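Local coordinates for protein nitroalkane oxidase (Podospora anserina, PDB 3MKH) that oxidises nitroalkanes to aldehydes or ketones with FAD and molecular oxygen, releasing nitrite and hydrogen peroxide after forming a substrate carbanion, at residues F97-G102 and S127-L132; C182-V187 and L210-D215. One frame throughout, in Å; residues are numbered along the deposited sequence.

Contact 1. Residues F97-G102 and S127-L132; sequences FATGLG and SPLASL. With FAD (flavin-adenine dinucleotide), chain E.
A98 meets the strand through its backbone, its carbonyl lying near that of A130, while its methyl group turns to the loop residues T172 and N173. T99 does more. With OG1 beside its own backbone N (chi1 -76°), which places CG2 anti to that N, both the hydroxyl and the methyl face A130 at the start of strand 130-133. OG1 accepts a weak but nearly straight bond from A130 N (3.3 Å, 173° at the hydrogen), and CG2 lies 3.9 Å from A130 CB. The same hydroxyl is hydrogen-bonded to Y51 OH and to N173 OD1, so a single buried oxygen gathers three parts of the chain. T99 CA adds a CH...O contact to A130 O at 3.4 Å. A valine here is likely to leave A130 N without its weak acceptor and to cost Y51 and N173 their shared partner.

Two residues on, the end of L101 reaches the flavin. Its CD1 lies 3.6 Å from L132 CD2, the two side chains crossing at a slant, and its CD2 comes 3.8 Å from FAD O4. G102 brings the backbones together: its CA is 3.5 Å from L132 N, and any CB would run into S131 N and A130 C, so this close approach depends on the missing side chain.

L132 then turns its backbone to the cofactor: L132 O accepts a hydrogen bond from FAD N3, 2.7 Å away. Helix 90-109 and strand 130-133 thus form one wall of the flavin pocket, with L101 also near D399, the inferred proton acceptor. Such packing of an N-terminal helix on the middle β-domain, beside the flavin pyrimidine ring, belongs to the acyl-CoA dehydrogenase fold.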
loop_
_atom_site.group_PDB
_atom_site.type_symbol
_atom_site.label_atom_id
_atom_site.label_comp_id
_atom_site.label_asym_id
_atom_site.label_seq_id
_atom_site.Cartn_x
_atom_site.Cartn_y
_atom_site.Cartn_z
ATOM N N PHE A 97 -22.664 2.981 -22.876
ATOM C CA PHE A 97 -22.373 4.155 -22.052
ATOM C C PHE A 97 -21.601 5.231 -22.816
ATOM O O PHE A 97 -21.758 6.430 -22.561
ATOM C CB PHE A 97 -21.612 3.748 -20.780
ATOM C CG PHE A 97 -22.356 2.760 -19.927
ATOM C CD1 PHE A 97 -23.746 2.731 -19.942
ATOM C CD2 PHE A 97 -21.678 1.867 -19.112
ATOM C CE1 PHE A 97 -24.449 1.828 -19.161
ATOM C CE2 PHE A 97 -22.365 0.963 -18.327
ATOM C CZ PHE A 97 -23.759 0.940 -18.347
ATOM N N ALA A 98 -20.761 4.804 -23.755
ATOM C CA ALA A 98 -19.953 5.749 -24.534
ATOM C C ALA A 98 -20.833 6.658 -25.401
ATOM O O ALA A 98 -20.502 7.822 -25.632
ATOM C CB ALA A 98 -18.946 4.989 -25.403
ATOM N N THR A 99 -21.957 6.139 -25.874
ATOM C CA THR A 99 -22.895 6.981 -26.635
ATOM C C THR A 99 -23.453 8.035 -25.673
ATOM O O THR A 99 -23.670 9.177 -26.053
ATOM C CB THR A 99 -24.037 6.156 -27.254
ATOM O OG1 THR A 99 -23.545 5.453 -28.407
ATOM C CG2 THR A 99 -25.222 7.042 -27.669
ATOM N N GLY A 100 -23.652 7.653 -24.419
ATOM C CA GLY A 100 -24.126 8.604 -23.423
ATOM C C GLY A 100 -23.117 9.714 -23.180
ATOM O O GLY A 100 -23.479 10.881 -23.032
ATOM N N LEU A 101 -21.839 9.361 -23.156
ATOM C CA LEU A 101 -20.787 10.362 -23.011
ATOM C C LEU A 101 -20.764 11.307 -24.219
ATOM O O LEU A 101 -20.588 12.525 -24.074
ATOM C CB LEU A 101 -19.417 9.688 -22.815
ATOM C CG LEU A 101 -18.225 10.655 -22.713
ATOM C CD1 LEU A 101 -18.340 11.597 -21.525
ATOM C CD2 LEU A 101 -16.904 9.888 -22.671
ATOM N N GLY A 102 -20.952 10.745 -25.408
ATOM C CA GLY A 102 -20.992 11.543 -26.621
ATOM C C GLY A 102 -22.149 12.535 -26.640
ATOM O O GLY A 102 -22.034 13.622 -27.201
ATOM N N SER A 127 -30.034 2.028 -34.307
ATOM C CA SER A 127 -28.890 1.825 -33.441
ATOM C C SER A 127 -27.883 2.947 -33.615
ATOM O O SER A 127 -26.723 2.689 -33.923
ATOM C CB SER A 127 -28.248 0.466 -33.755
ATOM O OG SER A 127 -28.029 0.322 -35.151
ATOM N N PRO A 128 -28.318 4.205 -33.392
ATOM C CA PRO A 128 -27.425 5.348 -33.583
ATOM C C PRO A 128 -26.307 5.367 -32.535
ATOM O O PRO A 128 -26.550 5.039 -31.378
ATOM C CB PRO A 128 -28.348 6.558 -33.392
ATOM C CG PRO A 128 -29.453 6.058 -32.468
ATOM C CD PRO A 128 -29.637 4.601 -32.852
ATOM N N LEU A 129 -25.111 5.757 -32.954
ATOM C CA LEU A 129 -23.946 5.841 -32.084
ATOM C C LEU A 129 -23.473 7.276 -31.995
ATOM O O LEU A 129 -23.476 7.996 -32.999
ATOM C CB LEU A 129 -22.804 5.005 -32.663
ATOM C CG LEU A 129 -22.920 3.491 -32.578
ATOM C CD1 LEU A 129 -21.912 2.862 -33.532
ATOM C CD2 LEU A 129 -22.677 3.045 -31.149
ATOM N N ALA A 130 -23.066 7.684 -30.796
ATOM C CA ALA A 130 -22.490 9.003 -30.568
ATOM C C ALA A 130 -21.128 8.817 -29.912
ATOM O O ALA A 130 -20.874 7.787 -29.283
ATOM C CB ALA A 130 -23.414 9.881 -29.673
ATOM N N SER A 131 -20.258 9.806 -30.065
ATOM C CA SER A 131 -18.892 9.724 -29.563
ATOM C C SER A 131 -18.420 11.089 -29.101
ATOM O O SER A 131 -18.691 12.091 -29.753
ATOM C CB SER A 131 -17.958 9.216 -30.667
ATOM O OG SER A 131 -16.641 9.029 -30.179
ATOM N N LEU A 132 -17.738 11.128 -27.958
ATOM C CA LEU A 132 -17.044 12.339 -27.522
ATOM C C LEU A 132 -15.602 12.187 -27.991
ATOM O O LEU A 132 -14.834 11.343 -27.489
ATOM C CB LEU A 132 -17.146 12.522 -26.001
ATOM C CG LEU A 132 -16.337 13.638 -25.307
ATOM C CD1 LEU A 132 -16.266 14.900 -26.125
ATOM C CD2 LEU A 132 -16.918 13.941 -23.934
HETATM P PA FAD E . -2.029 11.226 -21.819
HETATM O O1A FAD E . -1.890 12.557 -22.406
HETATM O O2A FAD E . -1.977 10.053 -22.693
HETATM O O5B FAD E . -0.917 11.069 -20.670
HETATM C C5B FAD E . -0.257 9.824 -20.451
HETATM C C4B FAD E . 0.531 9.788 -19.128
HETATM O O4B FAD E . 1.580 10.764 -19.182
HETATM C C3B FAD E . -0.341 10.190 -17.941
HETATM O O3B FAD E . -0.962 9.032 -17.381
HETATM C C2B FAD E . 0.678 10.746 -16.963
HETATM O O2B FAD E . 1.251 9.691 -16.199
HETATM C C1B FAD E . 1.739 11.367 -17.873
HETATM N N9A FAD E . 1.495 12.834 -17.952
HETATM C C8A FAD E . 1.199 13.522 -19.050
HETATM N N7A FAD E . 1.041 14.805 -18.748
HETATM C C5A FAD E . 1.241 14.938 -17.442
HETATM C C6A FAD E . 1.218 16.018 -16.572
HETATM N N6A FAD E . 0.947 17.239 -17.016
HETATM N N1A FAD E . 1.476 15.811 -15.276
HETATM C C2A FAD E . 1.748 14.600 -14.826
HETATM N N3A FAD E . 1.780 13.549 -15.628
HETATM C C4A FAD E . 1.530 13.685 -16.935
HETATM N N1 FAD E . -11.236 9.227 -25.298
HETATM C C2 FAD E . -12.224 10.044 -25.831
HETATM O O2 FAD E . -11.923 11.142 -26.275
HETATM N N3 FAD E . -13.548 9.617 -25.853
HETATM C C4 FAD E . -13.896 8.366 -25.350
HETATM O O4 FAD E . -15.068 7.997 -25.380
HETATM C C4X FAD E . -12.907 7.548 -24.819
HETATM N N5 FAD E . -13.221 6.289 -24.300
HETATM C C5X FAD E . -12.194 5.362 -24.096
HETATM C C6 FAD E . -12.476 4.011 -23.911
HETATM C C7 FAD E . -11.443 3.103 -23.716
HETATM C C7M FAD E . -11.739 1.619 -23.517
HETATM C C8 FAD E . -10.128 3.548 -23.703
HETATM C C8M FAD E . -8.982 2.558 -23.489
HETATM C C9 FAD E . -9.850 4.895 -23.878
HETATM C C9A FAD E . -10.880 5.801 -24.078
HETATM N N10 FAD E . -10.601 7.155 -24.262
HETATM C C10 FAD E . -11.584 7.981 -24.794
HETATM C "C1'" FAD E . -9.285 7.724 -23.885
HETATM C "C2'" FAD E . -9.264 8.124 -22.409
HETATM O "O2'" FAD E . -10.216 9.156 -22.172
HETATM C "C3'" FAD E . -7.875 8.573 -21.929
HETATM O "O3'" FAD E . -7.916 8.711 -20.516
HETATM C "C4'" FAD E . -7.414 9.910 -22.527
HETATM O "O4'" FAD E . -6.892 9.712 -23.833
HETATM C "C5'" FAD E . -6.325 10.541 -21.650
HETATM O "O5'" FAD E . -5.243 9.633 -21.433
HETATM P P FAD E . -4.130 9.937 -20.334
HETATM O O1P FAD E . -4.806 10.378 -19.109
HETATM O O2P FAD E . -3.212 8.800 -20.262
HETATM O O3P FAD E . -3.397 11.225 -20.973
#

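Contact 2. Residues C182-V187 and L210-D215; sequences CDLACV and LVTRAD
A185 and V211 form an antiparallel hydrogen-bonded pair: A185 N donates to V211 O and V211 N to A185 O, both at 2.9 Å. V211 O takes a second bond from a water that also donates to C182 O (2.9 Å), bridging the strand to the loop just before strand 184-191. There R213 N gives D183 O a weak bond of 3.3 Å, as the chain turns into helix 213-219. T212 and D215 cap that helix with a capping box: D215 N donates to T212 OG1, and T212 N to D215 OD2 at 3.0 Å.

Packing takes over on the two faces. C186 SG, beside its backbone N (chi1 -70°) and thus anti to the carbonyl carbon, rests 3.5 Å from L210 CD2, while L184 CD1 reaches T212 CG2; I106 of helix 90-109 covers L184, C186 and L210. On the other face V187 CG2 meets V211 CG2 at 3.8 Å.

In this antiparallel pair of the middle β-domain of the acyl-CoA dehydrogenase fold, regular amide bonding therefore centres on A185 and V211; near R213 it passes to a water, a weak bond and the capping box, with apolar contacts flanking the paired strands.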
loop_
_atom_site.group_PDB
_atom_site.type_symbol
_atom_site.label_atom_id
_atom_site.label_comp_id
_atom_site.label_asym_id
_atom_site.label_seq_id
_atom_site.Cartn_x
_atom_site.Cartn_y
_atom_site.Cartn_z
ATOM N N CYS A 182 -19.422 7.532 -37.130
ATOM C CA CYS A 182 -20.634 7.315 -36.347
ATOM C C CYS A 182 -21.703 8.369 -36.684
ATOM O O CYS A 182 -21.441 9.316 -37.432
ATOM C CB CYS A 182 -20.305 7.318 -34.849
ATOM S SG CYS A 182 -19.901 8.962 -34.181
ATOM N N ASP A 183 -22.899 8.205 -36.127
ATOM C CA ASP A 183 -24.001 9.152 -36.357
ATOM C C ASP A 183 -23.728 10.563 -35.859
ATOM O O ASP A 183 -24.062 11.540 -36.533
ATOM C CB ASP A 183 -25.282 8.641 -35.695
ATOM C CG ASP A 183 -25.653 7.243 -36.157
ATOM O OD1 ASP A 183 -26.602 7.116 -36.958
ATOM O OD2 ASP A 183 -24.999 6.270 -35.715
ATOM N N LEU A 184 -23.150 10.681 -34.666
ATOM C CA LEU A 184 -22.971 12.002 -34.071
ATOM C C LEU A 184 -21.691 12.064 -33.249
ATOM O O LEU A 184 -21.597 11.444 -32.200
ATOM C CB LEU A 184 -24.170 12.344 -33.185
ATOM C CG LEU A 184 -24.140 13.745 -32.585
ATOM C CD1 LEU A 184 -24.006 14.751 -33.714
ATOM C CD2 LEU A 184 -25.416 14.011 -31.770
ATOM N N ALA A 185 -20.703 12.806 -33.728
ATOM C CA ALA A 185 -19.441 12.948 -33.007
ATOM C C ALA A 185 -19.327 14.371 -32.469
ATOM O O ALA A 185 -19.546 15.326 -33.213
ATOM C CB ALA A 185 -18.256 12.636 -33.937
ATOM N N CYS A 186 -19.005 14.514 -31.183
ATOM C CA CYS A 186 -18.655 15.827 -30.632
ATOM C C CYS A 186 -17.137 15.976 -30.684
ATOM O O CYS A 186 -16.427 15.389 -29.864
ATOM C CB CYS A 186 -19.142 15.964 -29.191
ATOM S SG CYS A 186 -20.949 16.072 -29.060
ATOM N N VAL A 187 -16.641 16.747 -31.651
ATOM C CA VAL A 187 -15.203 16.804 -31.893
ATOM C C VAL A 187 -14.608 17.990 -31.169
ATOM O O VAL A 187 -14.956 19.154 -31.434
ATOM C CB VAL A 187 -14.862 16.852 -33.386
ATOM C CG1 VAL A 187 -13.327 16.869 -33.600
ATOM C CG2 VAL A 187 -15.479 15.654 -34.086
ATOM N N LEU A 210 -19.866 19.596 -33.857
ATOM C CA LEU A 210 -20.539 18.368 -34.229
ATOM C C LEU A 210 -20.114 17.914 -35.617
ATOM O O LEU A 210 -19.893 18.733 -36.510
ATOM C CB LEU A 210 -22.066 18.533 -34.166
ATOM C CG LEU A 210 -22.632 18.981 -32.814
ATOM C CD1 LEU A 210 -24.173 19.045 -32.835
ATOM C CD2 LEU A 210 -22.102 18.076 -31.685
ATOM N N VAL A 211 -19.988 16.601 -35.776
ATOM C CA VAL A 211 -19.775 15.978 -37.078
ATOM C C VAL A 211 -20.676 14.748 -37.182
ATOM O O VAL A 211 -20.544 13.797 -36.402
ATOM C CB VAL A 211 -18.302 15.542 -37.284
ATOM C CG1 VAL A 211 -18.142 14.794 -38.617
ATOM C CG2 VAL A 211 -17.375 16.748 -37.231
ATOM N N THR A 212 -21.588 14.765 -38.150
ATOM C CA THR A 212 -22.528 13.665 -38.325
ATOM C C THR A 212 -22.060 12.773 -39.462
ATOM O O THR A 212 -21.238 13.183 -40.284
ATOM C CB THR A 212 -23.960 14.163 -38.649
ATOM O OG1 THR A 212 -23.983 14.778 -39.950
ATOM C CG2 THR A 212 -24.427 15.165 -37.608
ATOM N N ARG A 213 -22.579 11.554 -39.509
ATOM C CA ARG A 213 -22.287 10.680 -40.641
ATOM C C ARG A 213 -22.730 11.341 -41.960
ATOM O O ARG A 213 -22.045 11.234 -42.969
ATOM C CB ARG A 213 -22.939 9.309 -40.458
ATOM C CG ARG A 213 -22.788 8.385 -41.664
ATOM C CD ARG A 213 -21.329 8.222 -42.134
ATOM N NE ARG A 213 -21.284 7.161 -43.144
ATOM C CZ ARG A 213 -21.158 5.867 -42.860
ATOM N NH1 ARG A 213 -21.000 5.477 -41.600
ATOM N NH2 ARG A 213 -21.175 4.963 -43.833
ATOM N N ALA A 214 -23.854 12.054 -41.932
ATOM C CA ALA A 214 -24.314 12.801 -43.109
ATOM C C ALA A 214 -23.283 13.840 -43.576
ATOM O O ALA A 214 -23.068 13.993 -44.776
ATOM C CB ALA A 214 -25.659 13.454 -42.841
ATOM N N ASP A 215 -22.651 14.547 -42.637
ATOM C CA ASP A 215 -21.557 15.468 -42.965
ATOM C C ASP A 215 -20.415 14.732 -43.657
ATOM O O ASP A 215 -19.889 15.190 -44.674
ATOM C CB ASP A 215 -20.996 16.137 -41.709
ATOM C CG ASP A 215 -21.964 17.136 -41.076
ATOM O OD1 ASP A 215 -22.637 17.896 -41.802
ATOM O OD2 ASP A 215 -22.030 17.173 -39.830
HETATM O O HOH W 1 -19.323 11.334 -37.077
#

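Along the chain the two contacts follow in series, neither nested nor crossed. Contact 1 closes first, as the chain leaves helix 90-109 and, after a partly helical connection, returns as strand 130-133. Contact 2 closes later, when strand 206-212 comes back against strand 184-191. Strands 130-133 and 184-191 are parallel neighbours in one sheet, so the contacts join directly: S131 O lies 2.8 Å from C186 N, and D183 OD2 lies 2.8 Å from L129 N, both probable hydrogen bonds. G102 O also packs against C186 SG. Together they tie the helical N-terminal part, through the flavin-binding strand, to the β-sheet and the start of helix 213-219.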